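Local structure of superoxide dismutase [Mn/Fe] (Aeropyrum pernix, 3AK2) at residues P13-L19 against W83-P89; V159-V163 against V195-L199. The protein catalyses the dismutation of superoxide to oxygen and hydrogen peroxide and is cambialistic, working with either manganese or iron, with manganese bound here. All coordinates share one frame; numbering follows the deposited sequence.

Contact 1. Residues P13-L19 against W83-P89; sequences PYNYNAL and WPNMAPP
Pro13 packs on the start of 83-89 through CG and CD: CD lies 3.9 Å from Trp83 CB, and CG rests near Pro84 CA. The same CD also covers one face of the Tyr14 ring, toward its rim. Tyr14 reaches across to 83-89. A chi1 of 35° tucks its CG in above the backbone, flanked by N and C, and from there the ring runs out to the opposite loop. The hydroxyl OH donates to Trp83 O at 2.7 Å, with a C=O...O angle of 118°. Met86 N closes the turn 83-86 on the same oxygen, from the other face of the carbonyl plane. Two donors thus hold Trp83 O. Met86 O lies at the ring edge, 3.3 Å from Tyr14 CE2. Ala18 O receives a CA-H...O contact from Pro88 CA, 3.4 Å away, and Ala18 CB touches Pro88 CG. Leu19 places CD2 over the centre of the other Tyr14 face, while its CD1 meets Met86 CE at 3.7 Å. The ring is therefore clamped between Pro13 and Leu19. The contact joins the loop before helix 25-54 to the loop after helix 62-82; Tyr14 touches Met28 of helix 25-54, and Trp83 stacks edge-to-face on the metal ligand His31.

Contact 2. Residues V159-V163 against V195-L199; sequences VPILV and VEKRL
Ile161 packs into the side of residues 195-199 of helix 192-205, and apolar contacts make up most of this buried contact. Its CD1 lies 3.9 Å from Val195 CG1 and 4.1 Å from Leu199 CB. A chi1 of 64° turns CG1 in between the two backbone branches, which sends CD1 toward these two residues, one helical turn apart. The other branch, CG2, meets Arg198 CB at 3.9 Å, the two side chains running past each other in opposite directions. Arg198 CD makes a van der Waals approach to Ile161 O at 3.4 Å, as the Arg198 side chain stretches straight out to its NE. Leu162 adds a smaller contact, CD1 to Val195 CG2 at 3.8 Å.

No direct hydrogen bond joins the segments. Water 1 bridges them instead: it donates to Pro160 O at 2.8 Å and accepts from Arg198 NH1 at 2.8 Å, lying in the guanidinium plane at its edge. NE forms a salt bridge with Asp194, and NH1 also bonds Tyr210 O of the second subunit. These partners probably fix the rotation of the guanidinium group at the subunit interface.

Ile161 and Leu162 share Leu133 of strand 129-136 as their partner, a classic beta bulge in strand 159-165. A helix packed on an antiparallel three-stranded sheet is characteristic of the C-terminal alpha/beta domain of iron/manganese superoxide dismutases.

How the contacts relate
From the N terminus, contact 1 closes first. It brings the loop after helix 62-82 back against the loop before helix 25-54, so it closes off the helical hairpin between its segments. Contact 2 opens later and closes a shorter loop, from strand 159-165 to helix 192-205. The two are in series and neither nests in nor crosses the other. Their centres are about 16 Å apart, yet they touch through Asn85. Its OD1 probably bonds Val163 N, and its ND2 Ile161 O. Pro84 also packs on Arg198. Residues 83-89 thus tie the N-terminal helical hairpin to the C-terminal sheet and its helix.

Contact 1. Residues P13-L19 against W83-P89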
loop_
_atom_site.group_PDB
_atom_site.type_symbol
_atom_site.label_atom_id
_atom_site.label_comp_id
_atom_site.label_asym_id
_atom_site.label_seq_id
_atom_site.Cartn_x
_atom_site.Cartn_y
_atom_site.Cartn_z
ATOM N N PRO A 13 8.472 -3.903 -30.442
ATOM C CA PRO A 13 8.846 -3.157 -31.650
ATOM C C PRO A 13 10.160 -3.628 -32.288
ATOM O O PRO A 13 10.589 -3.066 -33.296
ATOM C CB PRO A 13 9.004 -1.714 -31.141
ATOM C CG PRO A 13 8.530 -1.719 -29.703
ATOM C CD PRO A 13 8.722 -3.112 -29.224
ATOM N N TYR A 14 10.780 -4.646 -31.699
ATOM C CA TYR A 14 12.105 -5.135 -32.094
ATOM C C TYR A 14 12.212 -6.575 -31.611
ATOM O O TYR A 14 11.369 -7.035 -30.831
ATOM C CB TYR A 14 13.209 -4.274 -31.454
ATOM C CG TYR A 14 12.833 -3.804 -30.065
ATOM C CD1 TYR A 14 12.831 -4.692 -28.986
ATOM C CD2 TYR A 14 12.438 -2.490 -29.837
ATOM C CE1 TYR A 14 12.454 -4.278 -27.713
ATOM C CE2 TYR A 14 12.063 -2.064 -28.564
ATOM C CZ TYR A 14 12.072 -2.965 -27.512
ATOM O OH TYR A 14 11.694 -2.559 -26.253
ATOM N N ASN A 15 13.234 -7.292 -32.072
ATOM C CA ASN A 15 13.465 -8.666 -31.638
ATOM C C ASN A 15 13.954 -8.740 -30.190
ATOM O O ASN A 15 14.417 -7.742 -29.633
ATOM C CB ASN A 15 14.450 -9.368 -32.583
ATOM C CG ASN A 15 13.812 -9.793 -33.906
ATOM O OD1 ASN A 15 14.518 -10.185 -34.842
ATOM N ND2 ASN A 15 12.490 -9.729 -33.989
ATOM N N TYR A 16 13.855 -9.925 -29.588
ATOM C CA TYR A 16 14.224 -10.106 -28.181
ATOM C C TYR A 16 15.684 -9.765 -27.865
ATOM O O TYR A 16 15.988 -9.321 -26.758
ATOM C CB TYR A 16 13.884 -11.519 -27.694
ATOM C CG TYR A 16 12.398 -11.804 -27.591
ATOM C CD1 TYR A 16 11.560 -10.988 -26.828
ATOM C CD2 TYR A 16 11.831 -12.898 -28.243
ATOM C CE1 TYR A 16 10.193 -11.250 -26.730
ATOM C CE2 TYR A 16 10.464 -13.169 -28.145
ATOM C CZ TYR A 16 9.655 -12.341 -27.386
ATOM O OH TYR A 16 8.306 -12.598 -27.290
ATOM N N ASN A 17 16.585 -9.974 -28.825
ATOM C CA ASN A 17 18.006 -9.677 -28.610
ATOM C C ASN A 17 18.428 -8.273 -29.058
ATOM O O ASN A 17 19.613 -7.935 -29.029
ATOM C CB ASN A 17 18.896 -10.749 -29.261
ATOM C CG ASN A 17 18.881 -10.697 -30.783
ATOM O OD1 ASN A 17 18.143 -9.924 -31.397
ATOM N ND2 ASN A 17 19.710 -11.531 -31.399
ATOM N N ALA A 18 17.456 -7.453 -29.448
ATOM C CA ALA A 18 17.756 -6.163 -30.074
ATOM C C ALA A 18 18.268 -5.086 -29.120
ATOM O O ALA A 18 18.794 -4.068 -29.570
ATOM C CB ALA A 18 16.552 -5.656 -30.844
ATOM N N LEU A 19 18.120 -5.305 -27.815
ATOM C CA LEU A 19 18.570 -4.320 -26.827
ATOM C C LEU A 19 19.903 -4.679 -26.176
ATOM O O LEU A 19 20.355 -4.012 -25.240
ATOM C CB LEU A 19 17.490 -4.069 -25.768
ATOM C CG LEU A 19 16.129 -3.576 -26.273
ATOM C CD1 LEU A 19 15.264 -3.157 -25.096
ATOM C CD2 LEU A 19 16.238 -2.431 -27.279
ATOM N N TRP A 83 7.921 -0.897 -23.675
ATOM C CA TRP A 83 8.611 -1.456 -24.842
ATOM C C TRP A 83 8.982 -0.410 -25.911
ATOM O O TRP A 83 10.155 -0.311 -26.277
ATOM C CB TRP A 83 7.851 -2.624 -25.476
ATOM C CG TRP A 83 7.332 -3.672 -24.538
ATOM C CD1 TRP A 83 6.045 -4.113 -24.455
ATOM C CD2 TRP A 83 8.085 -4.445 -23.588
ATOM N NE1 TRP A 83 5.940 -5.102 -23.507
ATOM C CE2 TRP A 83 7.175 -5.332 -22.965
ATOM C CE3 TRP A 83 9.435 -4.486 -23.211
ATOM C CZ2 TRP A 83 7.565 -6.232 -21.975
ATOM C CZ3 TRP A 83 9.820 -5.386 -22.223
ATOM C CH2 TRP A 83 8.886 -6.245 -21.618
ATOM N N PRO A 84 7.998 0.363 -26.423
ATOM C CA PRO A 84 8.361 1.392 -27.407
ATOM C C PRO A 84 9.157 2.569 -26.835
ATOM O O PRO A 84 9.750 3.335 -27.604
ATOM C CB PRO A 84 7.009 1.861 -27.948
ATOM C CG PRO A 84 6.037 1.569 -26.852
ATOM C CD PRO A 84 6.542 0.318 -26.193
ATOM N N ASN A 85 9.177 2.714 -25.510
ATOM C CA ASN A 85 10.074 3.664 -24.840
ATOM C C ASN A 85 11.543 3.301 -25.049
ATOM O O ASN A 85 12.427 4.093 -24.716
ATOM C CB ASN A 85 9.828 3.683 -23.327
ATOM C CG ASN A 85 8.757 4.679 -22.879
ATOM O OD1 ASN A 85 8.422 4.702 -21.695
ATOM N ND2 ASN A 85 8.239 5.505 -23.787
ATOM N N MET A 86 11.804 2.099 -25.560
ATOM C CA MET A 86 13.167 1.650 -25.832
ATOM C C MET A 86 13.340 1.360 -27.316
ATOM O O MET A 86 12.361 1.205 -28.045
ATOM C CB MET A 86 13.515 0.409 -25.005
ATOM C CG MET A 86 13.456 0.649 -23.505
ATOM S SD MET A 86 13.912 -0.768 -22.488
ATOM C CE MET A 86 12.564 -1.908 -22.829
ATOM N N ALA A 87 14.594 1.309 -27.754
ATOM C CA ALA A 87 14.928 0.998 -29.140
ATOM C C ALA A 87 16.351 0.466 -29.178
ATOM O O ALA A 87 17.140 0.766 -28.279
ATOM C CB ALA A 87 14.796 2.246 -30.017
ATOM N N PRO A 88 16.689 -0.328 -30.216
ATOM C CA PRO A 88 18.057 -0.827 -30.339
ATOM C C PRO A 88 19.058 0.326 -30.287
ATOM O O PRO A 88 18.775 1.399 -30.833
ATOM C CB PRO A 88 18.067 -1.485 -31.724
ATOM C CG PRO A 88 16.658 -1.877 -31.960
ATOM C CD PRO A 88 15.831 -0.801 -31.319
ATOM N N PRO A 89 20.213 0.118 -29.624
ATOM C CA PRO A 89 21.217 1.182 -29.494
ATOM C C PRO A 89 21.515 1.840 -30.845
ATOM O O PRO A 89 21.700 1.143 -31.844
ATOM C CB PRO A 89 22.452 0.446 -28.972
ATOM C CG PRO A 89 21.928 -0.781 -28.313
ATOM C CD PRO A 89 20.636 -1.138 -28.976
#

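Contact 2. Residues V159-V163 against V195-L199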
loop_
_atom_site.group_PDB
_atom_site.type_symbol
_atom_site.label_atom_id
_atom_site.label_comp_id
_atom_site.label_asym_id
_atom_site.label_seq_id
_atom_site.Cartn_x
_atom_site.Cartn_y
_atom_site.Cartn_z
ATOM N N VAL A 159 0.220 11.711 -17.150
ATOM C CA VAL A 159 0.335 10.843 -18.315
ATOM C C VAL A 159 1.781 10.374 -18.440
ATOM O O VAL A 159 2.646 11.181 -18.782
ATOM C CB VAL A 159 -0.044 11.603 -19.606
ATOM C CG1 VAL A 159 0.108 10.699 -20.831
ATOM C CG2 VAL A 159 -1.458 12.167 -19.511
ATOM N N PRO A 160 2.064 9.084 -18.162
ATOM C CA PRO A 160 3.436 8.603 -18.346
ATOM C C PRO A 160 3.884 8.710 -19.799
ATOM O O PRO A 160 3.185 8.239 -20.701
ATOM C CB PRO A 160 3.361 7.129 -17.910
ATOM C CG PRO A 160 2.151 7.044 -17.048
ATOM C CD PRO A 160 1.179 8.017 -17.660
ATOM N N ILE A 161 5.026 9.359 -20.019
ATOM C CA ILE A 161 5.613 9.437 -21.361
ATOM C C ILE A 161 6.926 8.660 -21.481
ATOM O O ILE A 161 7.339 8.294 -22.587
ATOM C CB ILE A 161 5.769 10.900 -21.872
ATOM C CG1 ILE A 161 6.763 11.703 -21.018
ATOM C CG2 ILE A 161 4.401 11.580 -21.950
ATOM C CD1 ILE A 161 7.175 13.044 -21.634
ATOM N N LEU A 162 7.568 8.414 -20.342
ATOM C CA LEU A 162 8.774 7.600 -20.276
ATOM C C LEU A 162 8.792 6.853 -18.951
ATOM O O LEU A 162 8.690 7.461 -17.888
ATOM C CB LEU A 162 10.033 8.462 -20.423
ATOM C CG LEU A 162 11.371 7.727 -20.265
ATOM C CD1 LEU A 162 11.566 6.635 -21.319
ATOM C CD2 LEU A 162 12.523 8.710 -20.315
ATOM N N VAL A 163 8.926 5.532 -19.027
ATOM C CA VAL A 163 8.924 4.694 -17.830
ATOM C C VAL A 163 10.106 3.736 -17.851
ATOM O O VAL A 163 10.532 3.287 -18.922
ATOM C CB VAL A 163 7.585 3.893 -17.653
ATOM C CG1 VAL A 163 6.374 4.828 -17.648
ATOM C CG2 VAL A 163 7.424 2.816 -18.721
ATOM N N VAL A 195 9.324 9.048 -26.911
ATOM C CA VAL A 195 9.014 9.978 -25.821
ATOM C C VAL A 195 8.510 11.317 -26.369
ATOM O O VAL A 195 7.528 11.866 -25.870
ATOM C CB VAL A 195 10.221 10.184 -24.867
ATOM C CG1 VAL A 195 9.855 11.126 -23.724
ATOM C CG2 VAL A 195 10.689 8.849 -24.300
ATOM N N GLU A 196 9.181 11.826 -27.403
ATOM C CA GLU A 196 8.779 13.071 -28.067
ATOM C C GLU A 196 7.364 12.981 -28.640
ATOM O O GLU A 196 6.558 13.900 -28.477
ATOM C CB GLU A 196 9.789 13.431 -29.166
ATOM C CG GLU A 196 9.525 14.757 -29.890
ATOM C CD GLU A 196 9.868 15.987 -29.061
ATOM O OE1 GLU A 196 10.533 15.854 -28.013
ATOM O OE2 GLU A 196 9.478 17.102 -29.468
ATOM N N LYS A 197 7.065 11.866 -29.301
ATOM C CA LYS A 197 5.735 11.649 -29.862
ATOM C C LYS A 197 4.657 11.569 -28.778
ATOM O O LYS A 197 3.554 12.090 -28.957
ATOM C CB LYS A 197 5.718 10.408 -30.754
ATOM C CG LYS A 197 6.384 10.634 -32.100
ATOM C CD LYS A 197 6.469 9.345 -32.902
ATOM C CE LYS A 197 6.855 9.612 -34.352
ATOM N NZ LYS A 197 8.122 10.389 -34.491
ATOM N N ARG A 198 4.991 10.941 -27.650
ATOM C CA ARG A 198 4.077 10.885 -26.505
ATOM C C ARG A 198 3.824 12.267 -25.912
ATOM O O ARG A 198 2.677 12.633 -25.638
ATOM C CB ARG A 198 4.592 9.911 -25.444
ATOM C CG ARG A 198 4.480 8.481 -25.906
ATOM C CD ARG A 198 4.998 7.458 -24.905
ATOM N NE ARG A 198 5.031 6.160 -25.570
ATOM C CZ ARG A 198 3.991 5.342 -25.701
ATOM N NH1 ARG A 198 2.814 5.648 -25.166
ATOM N NH2 ARG A 198 4.136 4.205 -26.366
ATOM N N LEU A 199 4.890 13.046 -25.746
ATOM C CA LEU A 199 4.749 14.412 -25.258
ATOM C C LEU A 199 3.895 15.265 -26.199
ATOM O O LEU A 199 3.051 16.038 -25.747
ATOM C CB LEU A 199 6.118 15.049 -25.026
ATOM C CG LEU A 199 6.102 16.498 -24.527
ATOM C CD1 LEU A 199 5.310 16.649 -23.235
ATOM C CD2 LEU A 199 7.507 17.012 -24.338
HETATM O O HOH W 1 2.047 7.529 -23.209
#